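Local atomic coordinates of hypothetical protein (Staphylococcus aureus subsp. aureus, PDB entry 1QYI), a protein that is of unknown function but is probably a hydrolase-like member of the haloacid dehalogenase (HAD) superfamily. Residues E271-Y276 against R280-P285; I42-L47 against T201-G206; A326-A331 against E355-D360. All blocks are in the same frame, centred on the assembly; numbering follows the deposited sequence.

Contact 1. Residues E271-Y276 against R280-P285; sequences EAENMY and RPLGKP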
loop_
_atom_site.group_PDB
_atom_site.type_symbol
_atom_site.label_atom_id
_atom_site.label_comp_id
_atom_site.label_asym_id
_atom_site.label_seq_id
_atom_site.Cartn_x
_atom_site.Cartn_y
_atom_site.Cartn_z
ATOM N N GLU A 271 16.628 5.871 -0.658
ATOM C CA GLU A 271 17.764 6.754 -0.766
ATOM C C GLU A 271 19.044 5.951 -0.571
ATOM O O GLU A 271 19.976 6.037 -1.373
ATOM C CB GLU A 271 17.665 7.862 0.279
ATOM C CG GLU A 271 18.721 8.931 0.105
ATOM C CD GLU A 271 19.023 9.203 -1.361
ATOM O OE1 GLU A 271 18.063 9.234 -2.176
ATOM O OE2 GLU A 271 20.218 9.408 -1.694
ATOM N N ALA A 272 19.071 5.150 0.489
ATOM C CA ALA A 272 20.230 4.324 0.807
ATOM C C ALA A 272 20.653 3.413 -0.348
ATOM O O ALA A 272 21.840 3.174 -0.544
ATOM C CB ALA A 272 19.938 3.486 2.049
ATOM N N GLU A 273 19.686 2.909 -1.110
ATOM C CA GLU A 273 19.994 2.020 -2.228
ATOM C C GLU A 273 20.649 2.766 -3.387
ATOM O O GLU A 273 21.466 2.209 -4.119
ATOM C CB GLU A 273 18.724 1.310 -2.713
ATOM C CG GLU A 273 18.063 0.435 -1.652
ATOM C CD GLU A 273 16.750 -0.183 -2.118
ATOM O OE1 GLU A 273 15.946 0.522 -2.773
ATOM O OE2 GLU A 273 16.517 -1.374 -1.808
ATOM N N ASN A 274 20.283 4.028 -3.558
ATOM C CA ASN A 274 20.856 4.831 -4.624
ATOM C C ASN A 274 22.316 5.179 -4.340
ATOM O O ASN A 274 23.105 5.333 -5.264
ATOM C CB ASN A 274 20.017 6.095 -4.834
ATOM C CG ASN A 274 18.702 5.803 -5.547
ATOM O OD1 ASN A 274 18.691 5.150 -6.591
ATOM N ND2 ASN A 274 17.594 6.287 -4.992
HETATM N N MSE A 275 22.673 5.299 -3.063
HETATM C CA MSE A 275 24.048 5.601 -2.672
HETATM C C MSE A 275 24.897 4.345 -2.743
HETATM O O MSE A 275 26.079 4.403 -3.067
HETATM C CB MSE A 275 24.096 6.120 -1.244
HETATM C CG MSE A 275 23.438 7.456 -1.041
HETATM SE SE MSE A 275 23.430 7.925 0.831
HETATM C CE MSE A 275 21.566 7.701 1.192
ATOM N N TYR A 276 24.283 3.210 -2.419
ATOM C CA TYR A 276 24.960 1.919 -2.430
ATOM C C TYR A 276 24.101 0.919 -3.196
ATOM O O TYR A 276 23.513 0.012 -2.609
ATOM C CB TYR A 276 25.169 1.424 -0.995
ATOM C CG TYR A 276 25.797 2.454 -0.088
ATOM C CD1 TYR A 276 27.170 2.714 -0.128
ATOM C CD2 TYR A 276 25.010 3.208 0.777
ATOM C CE1 TYR A 276 27.736 3.711 0.673
ATOM C CE2 TYR A 276 25.560 4.200 1.573
ATOM C CZ TYR A 276 26.919 4.449 1.519
ATOM O OH TYR A 276 27.448 5.453 2.295
ATOM N N ARG A 280 22.392 -4.592 -2.660
ATOM C CA ARG A 280 21.184 -5.380 -2.839
ATOM C C ARG A 280 20.000 -4.574 -2.310
ATOM O O ARG A 280 20.116 -3.364 -2.081
ATOM C CB ARG A 280 21.324 -6.691 -2.062
ATOM C CG ARG A 280 22.741 -7.203 -1.906
ATOM C CD ARG A 280 22.961 -7.740 -0.504
ATOM N NE ARG A 280 22.963 -6.681 0.505
ATOM C CZ ARG A 280 24.053 -6.056 0.944
ATOM N NH1 ARG A 280 25.254 -6.378 0.469
ATOM N NH2 ARG A 280 23.935 -5.108 1.865
ATOM N N PRO A 281 18.839 -5.228 -2.125
ATOM C CA PRO A 281 17.678 -4.505 -1.612
ATOM C C PRO A 281 17.809 -4.310 -0.102
ATOM O O PRO A 281 18.276 -5.196 0.617
ATOM C CB PRO A 281 16.521 -5.421 -1.985
ATOM C CG PRO A 281 17.123 -6.784 -1.805
ATOM C CD PRO A 281 18.467 -6.609 -2.493
ATOM N N LEU A 282 17.402 -3.131 0.358
ATOM C CA LEU A 282 17.443 -2.784 1.768
ATOM C C LEU A 282 16.018 -2.733 2.298
ATOM O O LEU A 282 15.719 -1.994 3.233
ATOM C CB LEU A 282 18.140 -1.428 1.961
ATOM C CG LEU A 282 19.652 -1.426 2.251
ATOM C CD1 LEU A 282 20.371 -2.441 1.393
ATOM C CD2 LEU A 282 20.206 -0.034 2.025
ATOM N N GLY A 283 15.150 -3.540 1.688
ATOM C CA GLY A 283 13.748 -3.607 2.077
ATOM C C GLY A 283 13.517 -4.103 3.498
ATOM O O GLY A 283 14.461 -4.516 4.169
ATOM N N LYS A 284 12.261 -4.086 3.945
ATOM C CA LYS A 284 11.913 -4.482 5.311
ATOM C C LYS A 284 12.508 -5.778 5.863
ATOM O O LYS A 284 12.691 -5.895 7.087
ATOM C CB LYS A 284 10.391 -4.529 5.508
ATOM C CG LYS A 284 9.940 -4.024 6.893
ATOM C CD LYS A 284 9.935 -2.491 6.945
ATOM C CE LYS A 284 10.080 -1.923 8.353
ATOM N NZ LYS A 284 8.966 -2.231 9.272
ATOM N N PRO A 285 12.781 -6.783 5.006
ATOM C CA PRO A 285 13.359 -7.984 5.624
ATOM C C PRO A 285 14.726 -7.588 6.194
ATOM O O PRO A 285 15.132 -8.054 7.258
ATOM C CB PRO A 285 13.468 -8.959 4.456
ATOM C CG PRO A 285 12.378 -8.522 3.532
ATOM C CD PRO A 285 12.452 -7.016 3.588
#

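Contact 2. Residues I42-L47 against T201-G206; sequences IDWETL and TTFKTG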
loop_
_atom_site.group_PDB
_atom_site.type_symbol
_atom_site.label_atom_id
_atom_site.label_comp_id
_atom_site.label_asym_id
_atom_site.label_seq_id
_atom_site.Cartn_x
_atom_site.Cartn_y
_atom_site.Cartn_z
ATOM N N ILE A 42 -22.178 9.065 -8.294
ATOM C CA ILE A 42 -22.286 10.030 -7.217
ATOM C C ILE A 42 -21.157 11.056 -7.311
ATOM O O ILE A 42 -20.112 10.791 -7.906
ATOM C CB ILE A 42 -22.260 9.308 -5.854
ATOM C CG1 ILE A 42 -22.605 10.299 -4.745
ATOM C CG2 ILE A 42 -20.911 8.639 -5.632
ATOM C CD1 ILE A 42 -22.857 9.649 -3.427
ATOM N N ASP A 43 -21.381 12.240 -6.754
ATOM C CA ASP A 43 -20.371 13.289 -6.781
ATOM C C ASP A 43 -19.209 12.867 -5.888
ATOM O O ASP A 43 -19.385 12.623 -4.695
ATOM C CB ASP A 43 -20.971 14.605 -6.288
ATOM C CG ASP A 43 -20.047 15.789 -6.510
ATOM O OD1 ASP A 43 -20.425 16.914 -6.136
ATOM O OD2 ASP A 43 -18.946 15.609 -7.066
ATOM N N TRP A 44 -18.026 12.759 -6.477
ATOM C CA TRP A 44 -16.830 12.344 -5.753
ATOM C C TRP A 44 -16.590 13.161 -4.501
ATOM O O TRP A 44 -16.188 12.630 -3.469
ATOM C CB TRP A 44 -15.618 12.494 -6.653
ATOM C CG TRP A 44 -15.751 11.796 -7.940
ATOM C CD1 TRP A 44 -15.456 12.296 -9.170
ATOM C CD2 TRP A 44 -16.161 10.443 -8.141
ATOM N NE1 TRP A 44 -15.638 11.334 -10.130
ATOM C CE2 TRP A 44 -16.051 10.171 -9.521
ATOM C CE3 TRP A 44 -16.561 9.407 -7.282
ATOM C CZ2 TRP A 44 -16.381 8.935 -10.076
ATOM C CZ3 TRP A 44 -16.887 8.169 -7.835
ATOM C CH2 TRP A 44 -16.771 7.942 -9.214
ATOM N N GLU A 45 -16.830 14.462 -4.606
ATOM C CA GLU A 45 -16.606 15.362 -3.494
ATOM C C GLU A 45 -17.607 15.205 -2.349
ATOM O O GLU A 45 -17.512 15.901 -1.341
ATOM C CB GLU A 45 -16.596 16.805 -4.000
ATOM C CG GLU A 45 -16.230 17.814 -2.935
ATOM C CD GLU A 45 -16.205 19.234 -3.450
ATOM O OE1 GLU A 45 -16.072 20.155 -2.614
ATOM O OE2 GLU A 45 -16.306 19.433 -4.683
ATOM N N THR A 46 -18.564 14.293 -2.488
ATOM C CA THR A 46 -19.531 14.093 -1.416
ATOM C C THR A 46 -19.595 12.641 -0.927
ATOM O O THR A 46 -20.510 12.261 -0.195
ATOM C CB THR A 46 -20.952 14.577 -1.826
ATOM O OG1 THR A 46 -21.374 13.934 -3.039
ATOM C CG2 THR A 46 -20.950 16.086 -2.023
ATOM N N LEU A 47 -18.607 11.839 -1.314
ATOM C CA LEU A 47 -18.539 10.430 -0.908
ATOM C C LEU A 47 -18.533 10.253 0.615
ATOM O O LEU A 47 -18.016 11.100 1.340
ATOM C CB LEU A 47 -17.276 9.785 -1.477
ATOM C CG LEU A 47 -17.150 9.637 -2.988
ATOM C CD1 LEU A 47 -15.696 9.380 -3.344
ATOM C CD2 LEU A 47 -18.041 8.518 -3.471
ATOM N N THR A 201 -7.806 17.475 -10.096
ATOM C CA THR A 201 -8.995 18.023 -9.445
ATOM C C THR A 201 -8.655 19.103 -8.414
ATOM O O THR A 201 -7.496 19.492 -8.254
ATOM C CB THR A 201 -9.787 16.903 -8.715
ATOM O OG1 THR A 201 -9.046 16.446 -7.570
ATOM C CG2 THR A 201 -10.019 15.721 -9.655
ATOM N N THR A 202 -9.682 19.597 -7.729
ATOM C CA THR A 202 -9.506 20.603 -6.689
ATOM C C THR A 202 -10.428 20.274 -5.541
ATOM O O THR A 202 -10.647 21.105 -4.663
ATOM C CB THR A 202 -9.841 22.035 -7.154
ATOM O OG1 THR A 202 -11.203 22.094 -7.570
ATOM C CG2 THR A 202 -8.928 22.474 -8.290
ATOM N N PHE A 203 -10.984 19.063 -5.559
ATOM C CA PHE A 203 -11.894 18.621 -4.498
ATOM C C PHE A 203 -11.365 17.414 -3.715
ATOM O O PHE A 203 -11.951 17.021 -2.709
ATOM C CB PHE A 203 -13.277 18.301 -5.092
ATOM C CG PHE A 203 -13.243 17.251 -6.167
ATOM C CD1 PHE A 203 -13.048 15.910 -5.844
ATOM C CD2 PHE A 203 -13.329 17.615 -7.511
ATOM C CE1 PHE A 203 -12.931 14.951 -6.839
ATOM C CE2 PHE A 203 -13.212 16.663 -8.517
ATOM C CZ PHE A 203 -13.011 15.325 -8.182
ATOM N N LYS A 204 -10.259 16.829 -4.172
ATOM C CA LYS A 204 -9.685 15.671 -3.486
ATOM C C LYS A 204 -8.781 16.089 -2.314
ATOM O O LYS A 204 -7.658 16.565 -2.500
ATOM C CB LYS A 204 -8.913 14.794 -4.472
ATOM C CG LYS A 204 -9.802 14.093 -5.496
ATOM C CD LYS A 204 -8.990 13.177 -6.412
ATOM C CE LYS A 204 -9.877 12.424 -7.400
ATOM N NZ LYS A 204 -9.103 11.399 -8.159
ATOM N N THR A 205 -9.291 15.890 -1.100
ATOM C CA THR A 205 -8.587 16.262 0.113
ATOM C C THR A 205 -7.514 15.267 0.549
ATOM O O THR A 205 -6.566 15.630 1.249
ATOM C CB THR A 205 -9.591 16.462 1.227
ATOM O OG1 THR A 205 -10.493 15.354 1.259
ATOM C CG2 THR A 205 -10.401 17.728 0.976
ATOM N N GLY A 206 -7.659 14.016 0.126
ATOM C CA GLY A 206 -6.685 13.002 0.475
ATOM C C GLY A 206 -7.059 12.107 1.644
ATOM O O GLY A 206 -7.042 12.525 2.806
#

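Contact 3. Residues A326-A331 against E355-D360; sequences ADLLSA and EAHHAD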
loop_
_atom_site.group_PDB
_atom_site.type_symbol
_atom_site.label_atom_id
_atom_site.label_comp_id
_atom_site.label_asym_id
_atom_site.label_seq_id
_atom_site.Cartn_x
_atom_site.Cartn_y
_atom_site.Cartn_z
ATOM N N ALA A 326 8.500 -10.385 8.563
ATOM C CA ALA A 326 9.722 -9.738 8.095
ATOM C C ALA A 326 10.350 -8.882 9.200
ATOM O O ALA A 326 11.556 -8.653 9.194
ATOM C CB ALA A 326 9.433 -8.880 6.868
ATOM N N ASP A 327 9.539 -8.407 10.143
ATOM C CA ASP A 327 10.051 -7.596 11.244
ATOM C C ASP A 327 10.609 -8.489 12.341
ATOM O O ASP A 327 11.510 -8.098 13.093
ATOM C CB ASP A 327 8.954 -6.699 11.821
ATOM C CG ASP A 327 8.657 -5.514 10.929
ATOM O OD1 ASP A 327 9.622 -4.931 10.407
ATOM O OD2 ASP A 327 7.478 -5.150 10.749
ATOM N N LEU A 328 10.060 -9.693 12.434
ATOM C CA LEU A 328 10.497 -10.661 13.428
ATOM C C LEU A 328 11.941 -11.090 13.134
ATOM O O LEU A 328 12.777 -11.127 14.035
ATOM C CB LEU A 328 9.544 -11.863 13.423
ATOM C CG LEU A 328 9.894 -13.042 14.332
ATOM C CD1 LEU A 328 8.629 -13.709 14.849
ATOM C CD2 LEU A 328 10.748 -14.017 13.539
ATOM N N LEU A 329 12.223 -11.399 11.871
ATOM C CA LEU A 329 13.558 -11.805 11.443
ATOM C C LEU A 329 14.550 -10.646 11.587
ATOM O O LEU A 329 15.724 -10.864 11.888
ATOM C CB LEU A 329 13.507 -12.307 9.995
ATOM C CG LEU A 329 13.291 -13.805 9.682
ATOM C CD1 LEU A 329 12.347 -14.469 10.667
ATOM C CD2 LEU A 329 12.757 -13.924 8.262
ATOM N N SER A 330 14.082 -9.414 11.380
ATOM C CA SER A 330 14.945 -8.238 11.527
ATOM C C SER A 330 15.348 -8.073 12.991
ATOM O O SER A 330 16.423 -7.562 13.287
ATOM C CB SER A 330 14.228 -6.960 11.070
ATOM O OG SER A 330 14.070 -6.904 9.661
ATOM N N ALA A 331 14.479 -8.483 13.910
ATOM C CA ALA A 331 14.794 -8.369 15.332
ATOM C C ALA A 331 15.724 -9.511 15.738
ATOM O O ALA A 331 16.719 -9.295 16.423
ATOM C CB ALA A 331 13.512 -8.393 16.167
ATOM N N GLU A 355 4.596 -17.938 16.418
ATOM C CA GLU A 355 5.127 -18.851 17.408
ATOM C C GLU A 355 6.052 -19.866 16.744
ATOM O O GLU A 355 7.048 -20.289 17.332
ATOM C CB GLU A 355 3.991 -19.555 18.145
ATOM C CG GLU A 355 3.029 -18.599 18.842
ATOM C CD GLU A 355 1.907 -19.327 19.543
ATOM O OE1 GLU A 355 1.234 -20.146 18.873
ATOM O OE2 GLU A 355 1.696 -19.081 20.756
ATOM N N ALA A 356 5.733 -20.261 15.516
ATOM C CA ALA A 356 6.588 -21.210 14.805
ATOM C C ALA A 356 7.916 -20.537 14.430
ATOM O O ALA A 356 8.850 -21.202 13.981
ATOM C CB ALA A 356 5.886 -21.733 13.550
ATOM N N HIS A 357 8.000 -19.219 14.615
ATOM C CA HIS A 357 9.226 -18.489 14.307
ATOM C C HIS A 357 9.922 -18.006 15.570
ATOM O O HIS A 357 10.851 -17.202 15.510
ATOM C CB HIS A 357 8.940 -17.311 13.371
ATOM C CG HIS A 357 8.980 -17.677 11.918
ATOM N ND1 HIS A 357 10.149 -17.969 11.258
ATOM C CD2 HIS A 357 7.983 -17.823 11.007
ATOM C CE1 HIS A 357 9.879 -18.278 9.999
ATOM N NE2 HIS A 357 8.572 -18.198 9.826
ATOM N N HIS A 358 9.467 -18.520 16.709
ATOM C CA HIS A 358 10.024 -18.184 18.017
ATOM C C HIS A 358 9.931 -16.699 18.330
ATOM O O HIS A 358 10.943 -16.044 18.574
ATOM C CB HIS A 358 11.493 -18.617 18.113
ATOM C CG HIS A 358 11.768 -19.970 17.534
ATOM N ND1 HIS A 358 12.158 -20.150 16.221
ATOM C CD2 HIS A 358 11.702 -21.204 18.081
ATOM C CE1 HIS A 358 12.322 -21.441 15.989
ATOM N NE2 HIS A 358 12.052 -22.104 17.097
ATOM N N ALA A 359 8.718 -16.162 18.308
ATOM C CA ALA A 359 8.523 -14.754 18.615
ATOM C C ALA A 359 8.576 -14.623 20.127
ATOM O O ALA A 359 7.882 -15.347 20.848
ATOM C CB ALA A 359 7.182 -14.273 18.082
ATOM N N ASP A 360 9.409 -13.706 20.606
ATOM C CA ASP A 360 9.569 -13.498 22.047
ATOM C C ASP A 360 8.220 -13.375 22.757
ATOM O O ASP A 360 8.000 -14.011 23.788
ATOM C CB ASP A 360 10.431 -12.256 22.304
ATOM C CG ASP A 360 11.828 -12.406 21.757
ATOM O OD1 ASP A 360 12.533 -13.332 22.216
ATOM O OD2 ASP A 360 12.224 -11.612 20.877
#

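Contact 1. Residues E271-Y276 against R280-P285
E273, near the C-terminal end of helix 266-275, reaches over to the backbone of P281 and L282 in the loop that follows. The carboxylate end of the side chain, not its CB, makes the approach. The first torsion puts CG anti to the carbonyl carbon and beside the backbone N (chi1 -61°), and from there the chain runs extended, so the carboxylate is carried across the gap. On the way E273 and L282 pass each other head to tail, E273 CG 4.1 Å from L282 CB. Farther along, E273 CD comes within 3.9 Å of L282 N. At the tip, E273 OE2 accepts the one hydrogen bond across the contact, from L282 N at 2.9 Å and nearly straight (169°). The N-H arrives on the anti side of the carboxylate and 19° out of its plane. E273 OE2 also rests 3.3 Å from P281 CA. This loop leads to K284, whose NZ forms a salt bridge with D327 OD1, a hydrogen bond with A237 O and only a long, weak ion pair with D7. Such a lysine, in the loop before helix 288-295, is consistent with the third conserved motif of HAD proteins. On the buried flank of the contact L282 points back at the helix, its CD2 packed 3.5 Å from A272 CB. A272 is further covered by F288 of helix 288-295 and Y302 of helix 302-307.

Contact 2. Residues I42-L47 against T201-G206
The carbonyl O of D43, just ahead of the W44 and E45 that pack on F203, is gripped twice by one residue: T46 N and T46 OG1 each donate to it at 2.9 Å. Both arrive from the same face of the carbonyl plane, with the hydroxyl tilted 26° from it. A weak bond from E45 N to D43 OD2 adds to this, and these close a tight turn over D43-T46, with a short 3-10 piece at W44 and E45. That turn presents two neighbouring side chains to F203. W44 meets the far part of the phenyl ring: its CB is 3.6 Å from F203 CE1, while W44 CD1 comes to 4.0 Å from F203 CZ, the two side chains lying side by side and pointing the same way. E45, its chain extended, runs at a slant beside the root of F203, its OE2 3.3 Å from F203 CB, with carboxylate and phenyl planes only 12° apart. The first torsion of F203 (chi1 58°) swings its ring toward W44 CB, and T201 CB lies above one face of that ring, toward the rim. No hydrogen bond crosses the contact. The indole instead turns its NE1 to D32 and stacks on H41. Among the helices, which belong to a largely helical insert consistent with a HAD cap domain, W44 touches E28 of helix 16-31, K204 NZ forms a salt bridge with E28 OE1 and a cation-pi contact with W184 of helix 172-195, and L47 leans on helix 49-60.

Contact 3. Residues A326-A331 against E355-D360
L328 fills the tight part of this contact, thrusting both methyls from helix 325-334 into the turn that follows helix 351-356. With CG anti to the backbone N (chi1 176°), the branch is carried out toward that turn. L328 CD1 packs 3.6 Å from A359 CB. L328 CD2 lies 3.7 Å from H357 O, and both methyls meet H357 CB from one side, the leucine crossing the histidine at a slant. Toward solvent the fit slackens. There the exposed L329 approaches the imidazole obliquely, with L329 CD1 no nearer than 4.2 Å to H357 ND1. No hydrogen bond links the two segments, so they meet by van der Waals packing alone, but H357 O also accepts a bond from Q332 NE2, one turn farther along the helix of L328. The receiving surface is shaped by a Schellman motif: H358, at positive phi, ends helix 351-356, with H358 N bonded to E355 O at 3.1 Å and A359 N to L354 O. This turns the chain from the helix into the edge strand 361-363 of the parallel sheet. Helix 325-334 leads from strand 318-322 to strand 337-341, and helix 351-356 from there to strand 361-363; F338 of strand 337-341 touches L328, A331 and A359, while D360 OD1 forms a salt bridge with K315 and D360 OD2 accepts from F338 N.

How the contacts relate
From the N terminus, strand 3-6 comes first, and then the chain enters the helical insert. Contact 2 closes a long, mostly helical loop of 153 residues there before the chain returns to strand 233-237. Contact 1 follows as a tight closure, only three residues long, between helix 266-275 and the loop before helix 288-295. Contact 3 shuts a 23-residue loop containing strand 337-341. The three are in series; none nests in or crosses another. Contacts 1 and 3 touch where the loop before helix 288-295 joins helix 325-334, by the K284-D327 salt bridge and by P285 O with S330 OG (2.9 Å). Contact 2 lies on the opposite side of the chain's centre from both others.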